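Local atomic coordinates of ESX secretion system protein EccC (Thermomonospora curvata, PDB entry 4NH0), a protein that forms the motor ATPase of the type VII (ESX) secretion system, which exports proteins such as EsxA and EsxB from the cell, and might be its translocase subunit. Residues Y261-A266 / R581-H586; H332-L337 / L356-A361. All coordinates share one frame; numbering follows the deposited sequence.

Interaction 1: Y261-A266 / R581-H586; sequences YNLDPA and RQLAGH
Leu263 and Pro265 pack on Gln582, Leu583 and His586 in a surface docking contact: the end of helix 575-583, from the chain that joins the first ATPase sheet to the second, lies against the loop that leads into helix 265-268. The one hydrogen bond between the segments is accepted by the Gln582 side chain. Its chain is extended beyond CG, with CG anti to the carbonyl carbon (chi1 -52°), and carries the amide to the loop backbone, where Gln582 OE1 accepts from Leu263 N at 2.9 Å. The bond is fairly straight, 160° at the hydrogen, and the N-H arrives in the plane of the amide carbonyl. On the other branch Gln582 NE2 lies 3.5 Å from Tyr261 CA and donates to Pro260 O, so the amide reads a backbone acceptor and a backbone donor of the same loop, which fixes its rotation. Cutting Gln582 back to alanine would probably leave Leu263 N and Pro260 O without this side-chain partner and open a gap against CB and CG of Leu263. Apolar contacts continue the interface: Leu263 CD1 meets Leu583 CD2 at 3.7 Å, the two side chains crossing at about a right angle, while Leu583 CD1, the other branch, touches Pro265 CG at 3.9 Å. Past the helix, a type II turn from Leu583 to His586 brings the imidazole round, and Pro265 CG sits over its face in a CH-pi contact, 4.2 Å from the ring centroid. Asp264 stands at the N-cap of the short helix that follows, its OD1 accepting from Ala266 N. Trp269 touches both Leu583 and His586, extending the same surface. The arrangement is consistent with the linker between FtsK 1 and FtsK 2 docking on FtsK 1.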
loop_
_atom_site.group_PDB
_atom_site.type_symbol
_atom_site.label_atom_id
_atom_site.label_comp_id
_atom_site.label_asym_id
_atom_site.label_seq_id
_atom_site.Cartn_x
_atom_site.Cartn_y
_atom_site.Cartn_z
ATOM N N TYR A 261 -7.435 -43.662 35.844
ATOM C CA TYR A 261 -8.507 -43.438 34.881
ATOM C C TYR A 261 -9.686 -42.681 35.486
ATOM O O TYR A 261 -10.673 -42.409 34.802
ATOM C CB TYR A 261 -8.986 -44.770 34.301
ATOM C CG TYR A 261 -7.966 -45.446 33.413
ATOM C CD1 TYR A 261 -7.911 -45.171 32.053
ATOM C CD2 TYR A 261 -7.058 -46.357 33.934
ATOM C CE1 TYR A 261 -6.981 -45.784 31.237
ATOM C CE2 TYR A 261 -6.124 -46.976 33.125
ATOM C CZ TYR A 261 -6.090 -46.686 31.778
ATOM O OH TYR A 261 -5.161 -47.299 30.968
ATOM N N ASN A 262 -9.581 -42.341 36.765
ATOM C CA ASN A 262 -10.617 -41.562 37.430
ATOM C C ASN A 262 -10.012 -40.437 38.260
ATOM O O ASN A 262 -10.064 -40.459 39.490
ATOM C CB ASN A 262 -11.484 -42.462 38.313
ATOM C CG ASN A 262 -12.706 -41.744 38.854
ATOM O OD1 ASN A 262 -13.130 -40.722 38.314
ATOM N ND2 ASN A 262 -13.276 -42.277 39.928
ATOM N N LEU A 263 -9.432 -39.455 37.580
ATOM C CA LEU A 263 -8.821 -38.320 38.256
ATOM C C LEU A 263 -9.852 -37.243 38.560
ATOM O O LEU A 263 -10.690 -36.916 37.722
ATOM C CB LEU A 263 -7.690 -37.731 37.410
ATOM C CG LEU A 263 -6.531 -38.667 37.063
ATOM C CD1 LEU A 263 -5.421 -37.907 36.358
ATOM C CD2 LEU A 263 -6.003 -39.360 38.308
ATOM N N ASP A 264 -9.786 -36.699 39.769
ATOM C CA ASP A 264 -10.651 -35.597 40.159
ATOM C C ASP A 264 -9.808 -34.346 40.362
ATOM O O ASP A 264 -9.106 -34.224 41.364
ATOM C CB ASP A 264 -11.429 -35.943 41.432
ATOM C CG ASP A 264 -12.542 -34.952 41.730
ATOM O OD1 ASP A 264 -12.588 -33.881 41.091
ATOM O OD2 ASP A 264 -13.373 -35.248 42.613
ATOM N N PRO A 265 -9.872 -33.413 39.402
ATOM C CA PRO A 265 -9.120 -32.154 39.440
ATOM C C PRO A 265 -9.366 -31.362 40.720
ATOM O O PRO A 265 -8.508 -30.589 41.143
ATOM C CB PRO A 265 -9.650 -31.394 38.222
ATOM C CG PRO A 265 -10.105 -32.460 37.291
ATOM C CD PRO A 265 -10.662 -33.543 38.165
ATOM N N ALA A 266 -10.529 -31.562 41.327
ATOM C CA ALA A 266 -10.874 -30.882 42.568
ATOM C C ALA A 266 -10.024 -31.382 43.732
ATOM O O ALA A 266 -9.662 -30.609 44.618
ATOM C CB ALA A 266 -12.351 -31.067 42.876
ATOM N N ARG A 581 -5.834 -35.975 29.057
ATOM C CA ARG A 581 -7.194 -36.100 28.541
ATOM C C ARG A 581 -8.245 -35.704 29.574
ATOM O O ARG A 581 -9.282 -35.137 29.232
ATOM C CB ARG A 581 -7.443 -37.534 28.070
ATOM C CG ARG A 581 -8.837 -37.799 27.532
ATOM C CD ARG A 581 -8.984 -39.255 27.130
ATOM N NE ARG A 581 -8.753 -40.153 28.259
ATOM C CZ ARG A 581 -8.561 -41.462 28.147
ATOM N NH1 ARG A 581 -8.565 -42.035 26.951
ATOM N NH2 ARG A 581 -8.359 -42.200 29.230
ATOM N N GLN A 582 -7.965 -35.995 30.840
ATOM C CA GLN A 582 -8.916 -35.728 31.912
ATOM C C GLN A 582 -8.761 -34.322 32.485
ATOM O O GLN A 582 -9.735 -33.713 32.923
ATOM C CB GLN A 582 -8.759 -36.763 33.027
ATOM C CG GLN A 582 -8.800 -38.201 32.542
ATOM C CD GLN A 582 -8.665 -39.200 33.672
ATOM O OE1 GLN A 582 -9.148 -38.971 34.781
ATOM N NE2 GLN A 582 -8.001 -40.316 33.399
ATOM N N LEU A 583 -7.534 -33.812 32.482
ATOM C CA LEU A 583 -7.257 -32.502 33.061
ATOM C C LEU A 583 -7.558 -31.365 32.091
ATOM O O LEU A 583 -7.805 -30.234 32.508
ATOM C CB LEU A 583 -5.800 -32.416 33.522
ATOM C CG LEU A 583 -5.478 -32.964 34.916
ATOM C CD1 LEU A 583 -6.469 -32.434 35.936
ATOM C CD2 LEU A 583 -5.455 -34.480 34.934
ATOM N N ALA A 584 -7.538 -31.668 30.797
ATOM C CA ALA A 584 -7.802 -30.661 29.774
ATOM C C ALA A 584 -9.232 -30.142 29.865
ATOM O O ALA A 584 -10.180 -30.921 29.957
ATOM C CB ALA A 584 -7.535 -31.230 28.391
ATOM N N GLY A 585 -9.380 -28.822 29.844
ATOM C CA GLY A 585 -10.693 -28.204 29.871
ATOM C C GLY A 585 -11.117 -27.726 31.246
ATOM O O GLY A 585 -12.162 -27.093 31.393
ATOM N N HIS A 586 -10.309 -28.027 32.255
ATOM C CA HIS A 586 -10.613 -27.616 33.621
ATOM C C HIS A 586 -9.695 -26.491 34.083
ATOM O O HIS A 586 -8.480 -26.560 33.909
ATOM C CB HIS A 586 -10.500 -28.804 34.577
ATOM C CG HIS A 586 -11.464 -29.910 34.285
ATOM N ND1 HIS A 586 -12.691 -30.012 34.906
ATOM C CD2 HIS A 586 -11.382 -30.966 33.441
ATOM C CE1 HIS A 586 -13.322 -31.081 34.457
ATOM N NE2 HIS A 586 -12.549 -31.678 33.567
#

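Interaction 2: H332-L337 / L356-A361; sequences HSPEVL and LRHVSA
The FtsK 1 domain has the P-loop NTPase fold, and here Pro334 and His358 meet at the starts of two neighbouring parallel strands at one edge of its sheet: 337-343, entered from helix 317-329 through the loop holding Pro334, and the outermost strand, 359-364. His358 is the centre of the contact. With CG anti to the carbonyl carbon (chi1 -53°), its imidazole reaches across to the loop, where His358 NE2 donates to His332 O at 2.8 Å with 152° at the hydrogen. The acceptor lies near the ring plane, although the donor is tilted out of the plane of the His332 carbonyl. The Pro334 ring rests on one face of the same imidazole: Pro334 CG stands over the centre of the His358 ring in a CH-pi contact, 3.5 Å from the centroid. Trp269 also meets the imidazole, its ring plane nearly perpendicular. His358 is therefore held by a bond at its edge and by a pyrrolidine on its face, both from the loop before strand 337-343. That loop is itself turned tightly, Ser333 O accepting from Val336 N. The His332 side chain leads elsewhere, to Leu278 N and Leu328 O. Beside the imidazole, Arg357 adds only the root of its side chain: CB touches Pro334 CG at 3.7 Å, after which the chain bends at chi2 (-68°) and carries the guanidinium away.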
loop_
_atom_site.group_PDB
_atom_site.type_symbol
_atom_site.label_atom_id
_atom_site.label_comp_id
_atom_site.label_asym_id
_atom_site.label_seq_id
_atom_site.Cartn_x
_atom_site.Cartn_y
_atom_site.Cartn_z
ATOM N N HIS A 332 -1.123 -28.760 41.034
ATOM C CA HIS A 332 -1.502 -27.357 41.113
ATOM C C HIS A 332 -2.545 -27.000 40.063
ATOM O O HIS A 332 -2.588 -27.594 38.987
ATOM C CB HIS A 332 -0.274 -26.459 40.946
ATOM C CG HIS A 332 0.808 -26.725 41.944
ATOM N ND1 HIS A 332 1.591 -27.858 41.911
ATOM C CD2 HIS A 332 1.236 -26.003 43.006
ATOM C CE1 HIS A 332 2.456 -27.823 42.908
ATOM N NE2 HIS A 332 2.260 -26.708 43.588
ATOM N N SER A 333 -3.388 -26.026 40.389
ATOM C CA SER A 333 -4.384 -25.528 39.451
ATOM C C SER A 333 -3.760 -24.480 38.540
ATOM O O SER A 333 -2.771 -23.850 38.912
ATOM C CB SER A 333 -5.580 -24.939 40.204
ATOM O OG SER A 333 -5.209 -23.767 40.907
ATOM N N PRO A 334 -4.334 -24.286 37.341
ATOM C CA PRO A 334 -3.871 -23.223 36.443
ATOM C C PRO A 334 -4.029 -21.848 37.080
ATOM O O PRO A 334 -3.422 -20.874 36.637
ATOM C CB PRO A 334 -4.784 -23.367 35.222
ATOM C CG PRO A 334 -5.258 -24.775 35.269
ATOM C CD PRO A 334 -5.388 -25.106 36.721
ATOM N N GLU A 335 -4.849 -21.790 38.123
ATOM C CA GLU A 335 -5.095 -20.568 38.870
ATOM C C GLU A 335 -3.838 -20.091 39.593
ATOM O O GLU A 335 -3.661 -18.897 39.823
ATOM C CB GLU A 335 -6.229 -20.798 39.872
ATOM C CG GLU A 335 -6.877 -19.537 40.411
ATOM C CD GLU A 335 -8.164 -19.829 41.159
ATOM O OE1 GLU A 335 -8.236 -19.521 42.368
ATOM O OE2 GLU A 335 -9.103 -20.371 40.540
ATOM N N VAL A 336 -2.963 -21.030 39.943
ATOM C CA VAL A 336 -1.768 -20.705 40.715
ATOM C C VAL A 336 -0.468 -21.061 39.999
ATOM O O VAL A 336 0.617 -20.803 40.518
ATOM C CB VAL A 336 -1.776 -21.421 42.078
ATOM C CG1 VAL A 336 -2.953 -20.955 42.916
ATOM C CG2 VAL A 336 -1.813 -22.927 41.885
ATOM N N LEU A 337 -0.572 -21.640 38.808
ATOM C CA LEU A 337 0.621 -22.042 38.068
ATOM C C LEU A 337 0.412 -22.063 36.557
ATOM O O LEU A 337 -0.498 -22.724 36.055
ATOM C CB LEU A 337 1.090 -23.418 38.541
ATOM C CG LEU A 337 2.345 -23.970 37.865
ATOM C CD1 LEU A 337 3.511 -23.018 38.054
ATOM C CD2 LEU A 337 2.681 -25.346 38.412
ATOM N N LEU A 356 -3.631 -28.793 28.296
ATOM C CA LEU A 356 -3.577 -28.288 29.663
ATOM C C LEU A 356 -3.832 -26.787 29.721
ATOM O O LEU A 356 -3.297 -26.024 28.917
ATOM C CB LEU A 356 -2.226 -28.612 30.299
ATOM C CG LEU A 356 -1.839 -30.090 30.349
ATOM C CD1 LEU A 356 -0.527 -30.277 31.093
ATOM C CD2 LEU A 356 -2.943 -30.912 30.991
ATOM N N ARG A 357 -4.651 -26.370 30.681
ATOM C CA ARG A 357 -4.955 -24.957 30.872
ATOM C C ARG A 357 -3.786 -24.230 31.524
ATOM O O ARG A 357 -3.755 -23.002 31.570
ATOM C CB ARG A 357 -6.216 -24.790 31.721
ATOM C CG ARG A 357 -7.486 -25.302 31.062
ATOM C CD ARG A 357 -7.864 -24.456 29.859
ATOM N NE ARG A 357 -9.171 -24.824 29.324
ATOM C CZ ARG A 357 -10.325 -24.362 29.792
ATOM N NH1 ARG A 357 -10.336 -23.513 30.811
ATOM N NH2 ARG A 357 -11.469 -24.751 29.246
ATOM N N HIS A 358 -2.828 -24.994 32.036
ATOM C CA HIS A 358 -1.649 -24.418 32.663
ATOM C C HIS A 358 -0.726 -23.805 31.620
ATOM O O HIS A 358 -0.054 -22.808 31.877
ATOM C CB HIS A 358 -0.889 -25.477 33.462
ATOM C CG HIS A 358 -1.731 -26.215 34.453
ATOM N ND1 HIS A 358 -2.643 -27.181 34.084
ATOM C CD2 HIS A 358 -1.793 -26.137 35.804
ATOM C CE1 HIS A 358 -3.233 -27.662 35.163
ATOM N NE2 HIS A 358 -2.735 -27.045 36.220
ATOM N N VAL A 359 -0.697 -24.409 30.438
ATOM C CA VAL A 359 0.235 -24.000 29.397
ATOM C C VAL A 359 -0.228 -22.751 28.658
ATOM O O VAL A 359 -1.233 -22.773 27.949
ATOM C CB VAL A 359 0.452 -25.123 28.376
ATOM C CG1 VAL A 359 1.517 -24.718 27.381
ATOM C CG2 VAL A 359 0.846 -26.407 29.084
ATOM N N SER A 360 0.518 -21.665 28.826
ATOM C CA SER A 360 0.217 -20.418 28.137
ATOM C C SER A 360 0.733 -20.445 26.704
ATOM O O SER A 360 0.110 -19.885 25.803
ATOM C CB SER A 360 0.820 -19.231 28.887
ATOM O OG SER A 360 0.662 -18.034 28.147
ATOM N N ALA A 361 1.871 -21.101 26.498
ATOM C CA ALA A 361 2.494 -21.142 25.179
ATOM C C ALA A 361 3.489 -22.288 25.033
ATOM O O ALA A 361 4.264 -22.575 25.943
ATOM C CB ALA A 361 3.184 -19.822 24.891
#

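Overall arrangement
From the N terminus, the chain passes 261-266 first, enters the FtsK 1 sheet, and at 332-337 reaches the first segment of interaction 2. That contact closes a short loop with 356-361 at the sheet edge. Much later the chain returns with helix 575-583, and interaction 1 closes a loop of more than 300 residues, with interaction 2 nested inside it. The two centres lie about 13 Å apart and the contacts touch: His586 O packs on Arg357 CG, and Leu583 CB on Leu356 CD2. Trp269 borders both. Together they join the N-terminal loop, the edge of the first ATPase sheet and the returning linker helix.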